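Local coordinates for enoyl-acyl carrier protein reductase (Uncultured bacterium, PDB 6KI9) that probably reduces the enoyl double bond of acyl chains carried on acyl carrier protein, using a nicotinamide cofactor, in bacterial fatty acid synthesis, at residues L309-K314 against A324-C329; F25-G30 against I51-R56; R31-G36 against A400-G405. All blocks are in the same frame, centred on the assembly; numbering follows the deposited sequence.

Interaction 1 of 3, residues L309-K314 against A324-C329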
loop_
_atom_site.group_PDB
_atom_site.type_symbol
_atom_site.label_atom_id
_atom_site.label_comp_id
_atom_site.label_asym_id
_atom_site.label_seq_id
_atom_site.Cartn_x
_atom_site.Cartn_y
_atom_site.Cartn_z
ATOM N N LEU A 309 -3.963 10.809 15.220
ATOM C CA LEU A 309 -4.628 11.623 14.213
ATOM C C LEU A 309 -5.700 12.501 14.861
ATOM O O LEU A 309 -5.915 13.636 14.430
ATOM C CB LEU A 309 -5.236 10.742 13.110
ATOM C CG LEU A 309 -6.020 11.483 12.027
ATOM C CD1 LEU A 309 -5.104 12.411 11.237
ATOM C CD2 LEU A 309 -6.717 10.501 11.084
ATOM N N LEU A 310 -6.335 12.000 15.925
ATOM C CA LEU A 310 -7.348 12.796 16.620
ATOM C C LEU A 310 -6.775 14.133 17.079
ATOM O O LEU A 310 -7.366 15.205 16.838
ATOM C CB LEU A 310 -7.910 12.025 17.813
ATOM C CG LEU A 310 -8.909 10.952 17.392
ATOM C CD1 LEU A 310 -9.153 9.948 18.509
ATOM C CD2 LEU A 310 -10.202 11.624 16.970
ATOM N N LYS A 311 -5.597 14.075 17.689
ATOM C CA LYS A 311 -4.974 15.301 18.174
ATOM C C LYS A 311 -4.595 16.186 16.996
ATOM O O LYS A 311 -4.715 17.415 17.071
ATOM C CB LYS A 311 -3.765 14.985 19.057
ATOM C CG LYS A 311 -4.152 14.225 20.330
ATOM C CD LYS A 311 -3.006 14.128 21.331
ATOM C CE LYS A 311 -3.535 13.908 22.740
ATOM N NZ LYS A 311 -4.429 15.021 23.175
ATOM N N ALA A 312 -4.179 15.557 15.898
ATOM C CA ALA A 312 -3.797 16.303 14.709
ATOM C C ALA A 312 -5.000 17.078 14.194
ATOM O O ALA A 312 -4.862 18.244 13.799
ATOM C CB ALA A 312 -3.242 15.376 13.637
ATOM N N LEU A 313 -6.183 16.463 14.252
ATOM C CA LEU A 313 -7.363 17.142 13.734
ATOM C C LEU A 313 -7.611 18.412 14.536
ATOM O O LEU A 313 -8.029 19.430 13.985
ATOM C CB LEU A 313 -8.595 16.240 13.790
ATOM C CG LEU A 313 -8.608 15.003 12.895
ATOM C CD1 LEU A 313 -9.911 14.257 13.082
ATOM C CD2 LEU A 313 -8.400 15.391 11.438
ATOM N N LYS A 314 -7.311 18.370 15.832
ATOM C CA LYS A 314 -7.537 19.561 16.632
ATOM C C LYS A 314 -6.431 20.571 16.384
ATOM O O LYS A 314 -6.684 21.778 16.322
ATOM C CB LYS A 314 -7.630 19.204 18.115
ATOM C CG LYS A 314 -8.978 18.623 18.497
ATOM C CD LYS A 314 -9.148 18.528 20.005
ATOM C CE LYS A 314 -10.594 18.241 20.369
ATOM N NZ LYS A 314 -10.786 18.154 21.839
ATOM N N ALA A 324 -16.573 16.972 16.046
ATOM C CA ALA A 324 -17.538 15.934 15.718
ATOM C C ALA A 324 -16.863 14.571 15.537
ATOM O O ALA A 324 -17.467 13.536 15.830
ATOM C CB ALA A 324 -18.322 16.317 14.466
ATOM N N GLN A 325 -15.619 14.562 15.057
ATOM C CA GLN A 325 -14.891 13.299 14.921
ATOM C C GLN A 325 -14.548 12.741 16.301
ATOM O O GLN A 325 -14.668 11.524 16.545
ATOM C CB GLN A 325 -13.621 13.477 14.095
ATOM C CG GLN A 325 -13.894 13.979 12.695
ATOM C CD GLN A 325 -15.064 13.251 12.060
ATOM O OE1 GLN A 325 -15.020 12.033 11.857
ATOM N NE2 GLN A 325 -16.138 13.990 11.775
ATOM N N TRP A 326 -14.147 13.640 17.204
ATOM C CA TRP A 326 -13.924 13.242 18.594
ATOM C C TRP A 326 -15.197 12.657 19.208
ATOM O O TRP A 326 -15.151 11.624 19.868
ATOM C CB TRP A 326 -13.422 14.428 19.425
ATOM C CG TRP A 326 -11.946 14.678 19.272
ATOM C CD1 TRP A 326 -11.274 15.015 18.127
ATOM C CD2 TRP A 326 -10.966 14.565 20.302
ATOM N NE1 TRP A 326 -9.926 15.134 18.389
ATOM C CE2 TRP A 326 -9.711 14.865 19.719
ATOM C CE3 TRP A 326 -11.012 14.255 21.668
ATOM C CZ2 TRP A 326 -8.529 14.862 20.452
ATOM C CZ3 TRP A 326 -9.835 14.248 22.394
ATOM C CH2 TRP A 326 -8.610 14.543 21.784
ATOM N N GLN A 327 -16.335 13.310 18.986
ATOM C CA GLN A 327 -17.613 12.792 19.471
ATOM C C GLN A 327 -17.919 11.396 18.909
ATOM O O GLN A 327 -18.344 10.489 19.639
ATOM C CB GLN A 327 -18.742 13.761 19.115
ATOM C CG GLN A 327 -18.638 15.117 19.806
ATOM C CD GLN A 327 -19.155 15.063 21.235
ATOM O OE1 GLN A 327 -18.391 15.163 22.197
ATOM N NE2 GLN A 327 -20.460 14.889 21.377
ATOM N N ALA A 328 -17.676 11.228 17.610
ATOM C CA ALA A 328 -17.909 9.947 16.955
ATOM C C ALA A 328 -17.065 8.853 17.588
ATOM O O ALA A 328 -17.520 7.718 17.761
ATOM C CB ALA A 328 -17.603 10.043 15.460
ATOM N N CYS A 329 -15.827 9.197 17.925
ATOM C CA CYS A 329 -14.929 8.223 18.541
ATOM C C CYS A 329 -15.271 7.948 19.999
ATOM O O CYS A 329 -15.032 6.845 20.485
ATOM C CB CYS A 329 -13.481 8.686 18.409
ATOM S SG CYS A 329 -12.912 8.611 16.691
#

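Interaction 2 of 3, residues F25-G30 against I51-R56. With EDO (1,2-ethanediol), chain F; EDO (1,2-ethanediol), chain H; EDO (1,2-ethanediol), chain K.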
loop_
_atom_site.group_PDB
_atom_site.type_symbol
_atom_site.label_atom_id
_atom_site.label_comp_id
_atom_site.label_asym_id
_atom_site.label_seq_id
_atom_site.Cartn_x
_atom_site.Cartn_y
_atom_site.Cartn_z
ATOM N N PHE A 25 -3.363 1.044 -12.784
ATOM C CA PHE A 25 -2.428 -0.041 -13.014
ATOM C C PHE A 25 -2.425 -0.957 -11.791
ATOM O O PHE A 25 -1.537 -0.911 -10.930
ATOM C CB PHE A 25 -1.030 0.502 -13.327
ATOM C CG PHE A 25 -0.116 -0.515 -13.956
ATOM C CD1 PHE A 25 -0.251 -0.846 -15.295
ATOM C CD2 PHE A 25 0.869 -1.145 -13.209
ATOM C CE1 PHE A 25 0.583 -1.784 -15.883
ATOM C CE2 PHE A 25 1.710 -2.085 -13.794
ATOM C CZ PHE A 25 1.562 -2.405 -15.137
ATOM N N GLY A 26 -3.460 -1.787 -11.739
ATOM C CA GLY A 26 -3.754 -2.657 -10.619
ATOM C C GLY A 26 -5.223 -3.003 -10.773
ATOM O O GLY A 26 -5.932 -2.325 -11.510
ATOM N N GLU A 27 -5.697 -4.047 -10.105
ATOM C CA GLU A 27 -7.124 -4.335 -10.179
ATOM C C GLU A 27 -7.740 -4.131 -8.808
ATOM O O GLU A 27 -7.209 -4.592 -7.798
ATOM C CB GLU A 27 -7.399 -5.755 -10.691
ATOM C CG GLU A 27 -8.891 -5.995 -10.952
ATOM C CD GLU A 27 -9.197 -7.312 -11.648
ATOM O OE1 GLU A 27 -8.254 -8.004 -12.085
ATOM O OE2 GLU A 27 -10.395 -7.646 -11.769
ATOM N N LEU A 28 -8.871 -3.434 -8.798
ATOM C CA LEU A 28 -9.593 -3.110 -7.578
ATOM C C LEU A 28 -10.318 -4.330 -7.001
ATOM O O LEU A 28 -11.141 -4.957 -7.669
ATOM C CB LEU A 28 -10.584 -1.983 -7.874
ATOM C CG LEU A 28 -11.123 -1.059 -6.790
ATOM C CD1 LEU A 28 -9.993 -0.327 -6.101
ATOM C CD2 LEU A 28 -12.091 -0.068 -7.427
ATOM N N PHE A 29 -9.996 -4.662 -5.754
ATOM C CA PHE A 29 -10.683 -5.714 -5.012
ATOM C C PHE A 29 -10.938 -5.240 -3.590
ATOM O O PHE A 29 -10.028 -5.244 -2.762
ATOM C CB PHE A 29 -9.869 -7.011 -4.970
ATOM C CG PHE A 29 -9.671 -7.666 -6.306
ATOM C CD1 PHE A 29 -10.719 -8.321 -6.932
ATOM C CD2 PHE A 29 -8.422 -7.678 -6.909
ATOM C CE1 PHE A 29 -10.537 -8.942 -8.153
ATOM C CE2 PHE A 29 -8.233 -8.301 -8.130
ATOM C CZ PHE A 29 -9.292 -8.936 -8.751
ATOM N N GLY A 30 -12.169 -4.839 -3.296
ATOM C CA GLY A 30 -12.472 -4.321 -1.977
ATOM C C GLY A 30 -12.007 -2.889 -1.805
ATOM O O GLY A 30 -11.302 -2.346 -2.655
ATOM N N ILE A 51 -6.642 -2.104 -15.724
ATOM C CA ILE A 51 -6.137 -3.392 -16.155
ATOM C C ILE A 51 -6.817 -4.506 -15.376
ATOM O O ILE A 51 -7.581 -4.258 -14.447
ATOM C CB ILE A 51 -4.600 -3.498 -15.977
ATOM C CG1 ILE A 51 -4.200 -3.318 -14.506
ATOM C CG2 ILE A 51 -3.893 -2.456 -16.833
ATOM C CD1 ILE A 51 -4.092 -4.615 -13.706
ATOM N N THR A 52 -6.533 -5.739 -15.767
ATOM C CA THR A 52 -6.944 -6.880 -14.972
ATOM C C THR A 52 -5.733 -7.748 -14.687
ATOM O O THR A 52 -4.799 -7.813 -15.488
ATOM C CB THR A 52 -8.040 -7.713 -15.657
ATOM O OG1 THR A 52 -8.361 -8.837 -14.829
ATOM C CG2 THR A 52 -7.569 -8.232 -17.015
ATOM N N VAL A 53 -5.747 -8.407 -13.537
ATOM C CA VAL A 53 -4.688 -9.343 -13.199
ATOM C C VAL A 53 -5.016 -10.721 -13.752
ATOM O O VAL A 53 -4.194 -11.635 -13.688
ATOM C CB VAL A 53 -4.475 -9.439 -11.678
ATOM C CG1 VAL A 53 -4.061 -8.083 -11.123
ATOM C CG2 VAL A 53 -5.737 -9.934 -10.994
ATOM N N GLY A 54 -6.225 -10.864 -14.286
ATOM C CA GLY A 54 -6.669 -12.130 -14.838
ATOM C C GLY A 54 -7.176 -13.045 -13.742
ATOM O O GLY A 54 -7.222 -12.666 -12.571
ATOM N N ARG A 55 -7.554 -14.257 -14.127
ATOM C CA ARG A 55 -7.981 -15.279 -13.180
ATOM C C ARG A 55 -7.264 -16.581 -13.509
ATOM O O ARG A 55 -6.377 -16.609 -14.364
ATOM C CB ARG A 55 -9.499 -15.479 -13.217
ATOM C CG ARG A 55 -10.328 -14.202 -13.087
ATOM C CD ARG A 55 -10.270 -13.604 -11.690
ATOM N NE ARG A 55 -11.106 -12.409 -11.581
ATOM C CZ ARG A 55 -10.653 -11.161 -11.694
ATOM N NH1 ARG A 55 -9.364 -10.937 -11.915
ATOM N NH2 ARG A 55 -11.488 -10.135 -11.585
ATOM N N ARG A 56 -7.667 -17.662 -12.849
ATOM C CA ARG A 56 -7.048 -18.965 -13.062
ATOM C C ARG A 56 -8.091 -19.996 -13.468
ATOM O O ARG A 56 -9.201 -20.004 -12.938
ATOM C CB ARG A 56 -6.327 -19.429 -11.796
ATOM C CG ARG A 56 -5.277 -18.466 -11.274
ATOM C CD ARG A 56 -3.925 -18.766 -11.883
ATOM N NE ARG A 56 -2.894 -17.832 -11.442
ATOM C CZ ARG A 56 -1.643 -17.852 -11.887
ATOM N NH1 ARG A 56 -1.275 -18.765 -12.774
ATOM N NH2 ARG A 56 -0.761 -16.966 -11.446
HETATM C C1 EDO F . -3.204 -4.208 -7.469
HETATM O O1 EDO F . -3.532 -5.347 -8.275
HETATM C C2 EDO F . -4.228 -4.019 -6.354
HETATM O O2 EDO F . -5.199 -3.040 -6.743
HETATM C C1 EDO H . 1.804 -17.845 -14.928
HETATM O O1 EDO H . 1.183 -18.943 -14.250
HETATM C C2 EDO H . 1.211 -16.541 -14.409
HETATM O O2 EDO H . 1.271 -16.527 -12.979
HETATM C C1 EDO K . -0.176 -14.994 -7.998
HETATM O O1 EDO K . -0.482 -15.305 -9.361
HETATM C C2 EDO K . -0.236 -16.268 -7.165
HETATM O O2 EDO K . 0.347 -16.019 -5.883
HETATM O O HOH W 1 -8.394 -2.129 -12.901
#

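Interaction 3 of 3, residues R31-G36 against A400-G405. With EDO (1,2-ethanediol), chain E.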
loop_
_atom_site.group_PDB
_atom_site.type_symbol
_atom_site.label_atom_id
_atom_site.label_comp_id
_atom_site.label_asym_id
_atom_site.label_seq_id
_atom_site.Cartn_x
_atom_site.Cartn_y
_atom_site.Cartn_z
ATOM N N ARG A 31 -12.410 -2.271 -0.701
ATOM C CA ARG A 31 -12.110 -0.866 -0.464
ATOM C C ARG A 31 -10.709 -0.673 0.109
ATOM O O ARG A 31 -10.249 -1.457 0.940
ATOM C CB ARG A 31 -13.149 -0.261 0.485
ATOM C CG ARG A 31 -12.842 1.155 0.967
ATOM C CD ARG A 31 -13.807 1.570 2.073
ATOM N NE ARG A 31 -13.637 2.961 2.486
ATOM C CZ ARG A 31 -13.523 3.359 3.750
ATOM N NH1 ARG A 31 -13.549 2.473 4.739
ATOM N NH2 ARG A 31 -13.377 4.648 4.028
ATOM N N GLY A 32 -10.030 0.366 -0.365
ATOM C CA GLY A 32 -8.722 0.739 0.140
ATOM C C GLY A 32 -8.402 2.141 -0.334
ATOM O O GLY A 32 -9.307 2.891 -0.697
ATOM N N TYR A 33 -7.117 2.484 -0.376
ATOM C CA TYR A 33 -6.689 3.827 -0.771
ATOM C C TYR A 33 -7.114 4.198 -2.191
ATOM O O TYR A 33 -7.507 5.334 -2.447
ATOM C CB TYR A 33 -5.167 3.966 -0.670
ATOM C CG TYR A 33 -4.632 4.399 0.680
ATOM C CD1 TYR A 33 -4.883 5.676 1.176
ATOM C CD2 TYR A 33 -3.845 3.547 1.439
ATOM C CE1 TYR A 33 -4.382 6.075 2.408
ATOM C CE2 TYR A 33 -3.339 3.941 2.667
ATOM C CZ TYR A 33 -3.612 5.201 3.142
ATOM O OH TYR A 33 -3.114 5.599 4.364
ATOM N N ALA A 34 -7.001 3.243 -3.111
ATOM C CA ALA A 34 -7.199 3.532 -4.530
ATOM C C ALA A 34 -8.594 4.078 -4.832
ATOM O O ALA A 34 -8.761 4.892 -5.741
ATOM C CB ALA A 34 -6.935 2.278 -5.369
ATOM N N ASN A 35 -9.595 3.634 -4.077
ATOM C CA ASN A 35 -10.964 4.087 -4.318
ATOM C C ASN A 35 -11.107 5.610 -4.278
ATOM O O ASN A 35 -11.747 6.201 -5.146
ATOM C CB ASN A 35 -11.917 3.444 -3.305
ATOM C CG ASN A 35 -11.936 1.936 -3.406
ATOM O OD1 ASN A 35 -11.065 1.256 -2.860
ATOM N ND2 ASN A 35 -12.924 1.398 -4.120
ATOM N N GLY A 36 -10.496 6.246 -3.283
ATOM C CA GLY A 36 -10.570 7.688 -3.145
ATOM C C GLY A 36 -9.910 8.423 -4.305
ATOM O O GLY A 36 -10.406 9.456 -4.779
ATOM N N ALA A 400 -11.052 5.495 7.934
ATOM C CA ALA A 400 -11.913 6.129 6.931
ATOM C C ALA A 400 -11.493 7.574 6.668
ATOM O O ALA A 400 -11.459 8.023 5.509
ATOM C CB ALA A 400 -13.365 6.070 7.363
ATOM N N LEU A 401 -11.155 8.296 7.737
ATOM C CA LEU A 401 -10.693 9.674 7.568
ATOM C C LEU A 401 -9.401 9.760 6.756
ATOM O O LEU A 401 -9.256 10.637 5.889
ATOM C CB LEU A 401 -10.489 10.345 8.932
ATOM C CG LEU A 401 -11.760 10.559 9.748
ATOM C CD1 LEU A 401 -11.429 11.341 11.014
ATOM C CD2 LEU A 401 -12.812 11.276 8.919
ATOM N N VAL A 402 -8.453 8.871 7.040
ATOM C CA VAL A 402 -7.191 8.881 6.306
ATOM C C VAL A 402 -7.425 8.611 4.820
ATOM O O VAL A 402 -6.854 9.291 3.966
ATOM C CB VAL A 402 -6.196 7.855 6.870
ATOM C CG1 VAL A 402 -5.002 7.705 5.943
ATOM C CG2 VAL A 402 -5.741 8.271 8.267
ATOM N N LEU A 403 -8.268 7.629 4.511
ATOM C CA LEU A 403 -8.592 7.344 3.104
ATOM C C LEU A 403 -9.175 8.593 2.423
ATOM O O LEU A 403 -8.760 8.996 1.292
ATOM C CB LEU A 403 -9.577 6.181 3.017
ATOM C CG LEU A 403 -9.051 4.832 3.503
ATOM C CD1 LEU A 403 -10.121 3.764 3.376
ATOM C CD2 LEU A 403 -7.818 4.436 2.719
ATOM N N GLU A 404 -10.125 9.211 3.139
ATOM C CA GLU A 404 -10.838 10.394 2.652
ATOM C C GLU A 404 -9.893 11.550 2.341
ATOM O O GLU A 404 -10.032 12.219 1.313
ATOM C CB GLU A 404 -11.884 10.850 3.673
ATOM C CG GLU A 404 -12.612 12.140 3.279
ATOM C CD GLU A 404 -13.564 12.642 4.358
ATOM O OE1 GLU A 404 -13.769 11.936 5.366
ATOM O OE2 GLU A 404 -14.104 13.754 4.200
ATOM N N GLY A 405 -8.921 11.780 3.217
ATOM C CA GLY A 405 -7.987 12.874 3.039
ATOM C C GLY A 405 -6.931 12.593 1.985
ATOM O O GLY A 405 -6.483 13.507 1.278
HETATM C C1 EDO E . -3.070 0.271 -2.404
HETATM O O1 EDO E . -3.105 0.492 -0.989
HETATM C C2 EDO E . -4.197 1.055 -3.061
HETATM O O2 EDO E . -5.422 0.797 -2.367
HETATM O O HOH W 2 -13.137 7.140 3.469
HETATM O O HOH W 3 -7.374 7.551 -0.785
#

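Interaction 1 of 3, residues L309-K314 against A324-C329
Trp326 lays its indole ring between Leu310 and Lys314, and this one aromatic side chain gives up more surface than any other residue of the contact. The short helical segments 309-314 and 324-329 run nearly antiparallel, at 154° between their directions, with axes 10.3 Å apart at closest approach. That spacing leaves room for the ring to cross from one helix to the other. One anchor is a hydrogen bond in the ring plane: the N-H of Trp326 NE1 donates to Leu310 O at 3.0 Å, with an N-H...O angle of 154°. The donor stands above the carbonyl plane rather than on a lone pair, and the same oxygen also takes weak helical bonds from Leu313 N and Lys314 N.

The two faces of the indole are treated differently. On one, Leu310 CD2 makes a CH-pi contact, 3.9 Å from the centroid of the five-membered ring of Trp326. Over the opposite face lies Lys314, whose extended chain runs at about a right angle to the Trp326 side chain. Lys314 CE is 3.6 Å from the five-membered centroid of Trp326, and Lys314 NZ comes to 3.8 Å from the six-membered one, 8° off the normal, a cation-pi contact. Leu313 CD1 adds apolar packing on Gln325 CB at 3.9 Å, while Leu339 and Leu343 of helix 339-351 also touch the indole.

One ring thus serves three chemistries: its N-H is satisfied by a main-chain oxygen, one face packs on aliphatic carbon, and the other probably steadies an ammonium group at the exposed margin.

Interaction 2 of 3, residues F25-G30 against I51-R56
Glu27 reaches across to the turn at Thr52-Arg55, and its carboxylate is gripped by four hydrogen bonds. With CG anti to the backbone N (chi1 -172°) and the chain extended beyond it, the group is carried straight to that turn. Glu27 OE1 accepts from Thr52 OG1 at 2.9 Å, from above the carboxylate plane, and from Val53 N at 2.9 Å, nearly along its C-O axis. Arg55 comes end-on: NH1 to Glu27 OE1 at 3.1 Å and NH2 to Glu27 OE2 at 2.7 Å, both nearly straight. Carboxylate and guanidinium planes lie 31° apart, so the salt bridge is twisted. Packing is also close where Ile51 CG1 meets Gly26 N at 3.2 Å.

The outer side is looser. The exposed Phe29 brings its ring edge over the guanidinium face of Arg55, Phe29 CZ to Arg55 NH1 3.7 Å, and Phe29 CE2 comes no nearer than 4.1 Å to Val53 CG2. Arg56 takes no part in the contact; its guanidinium binds two ethanediols, probably from the crystallisation liquor.

Thr52 OG1 also accepts from Gly54 N, forming an ST turn. The loop leaving strand 21-25 beside the break in its parallel neighbour 47-56 is typical of a Rossmann-like fold, where such loops usually face the nucleotide.

Interaction 3 of 3, residues R31-G36 against A400-G405
Tyr33 and Leu403 bring their CA atoms to 5.6 Å, the closest CA pair between the start of helix 33-43 and helix 394-413, with no direct hydrogen bond joining the two segments. Leu403 fills the middle by spreading its two methyl branches over two flat groups. Leu403 CD2 lies over one face of the Tyr33 ring in a CH-pi contact, 3.8 Å from the centroid and 22° off the normal, displaced toward Tyr33 CD1. Leu403 CD1 sits over the centre of the Arg31 guanidinium, 3.4 Å from Arg31 CZ. Arg31 gets there because its chain is extended from CG to NE and leaves the backbone with CG opposite its own main-chain nitrogen (172°); the edge of its guanidinium rests against Ala400 CB, 3.6 Å from Arg31 NH2.

Further along the ring, Val402 CG1 approaches Tyr33 OH at 3.2 Å; that hydroxyl is hydrogen-bonded to Pro289 O. An alanine at Tyr33 is likely to leave Leu403 CD2 without its aromatic cover and Pro289 O without the hydroxyl. Water mediates at the margin, linking Ala400 O, by a bond of 2.8 Å, to Arg31 NH2, where the bond is weak.

Gly32 N donates to Asn35 OD1 at 2.8 Å. The contact thus sets the start of helix 33-43, the helix that follows strand 21-25 in the Rossmann-like sheet-and-helix core expected from the family, against helix 394-413 from near the other end of the chain.

Interaction 2 and interaction 3 are neighbours in sequence and space: segment 25-30 runs straight into 31-36, their centres lie 18 Å apart, and Leu28 packs on Ala34 and Asn35. Together they carry the chain from strand 21-25 through helix 33-43 to strand 47-56, and their segments alternate along it. Interaction 1 falls between the two halves of interaction 3 in sequence. Its centre is 17 Å from that of interaction 3, and the two touch where Leu309 meets Val402 and Leu313 meets Leu401. Interactions 1 and 2 stay 35 Å apart, centre to centre. Helix 394-413 therefore joins the start of helix 33-43, which follows an inner strand of the sheet, to helices 309-315 and 320-331.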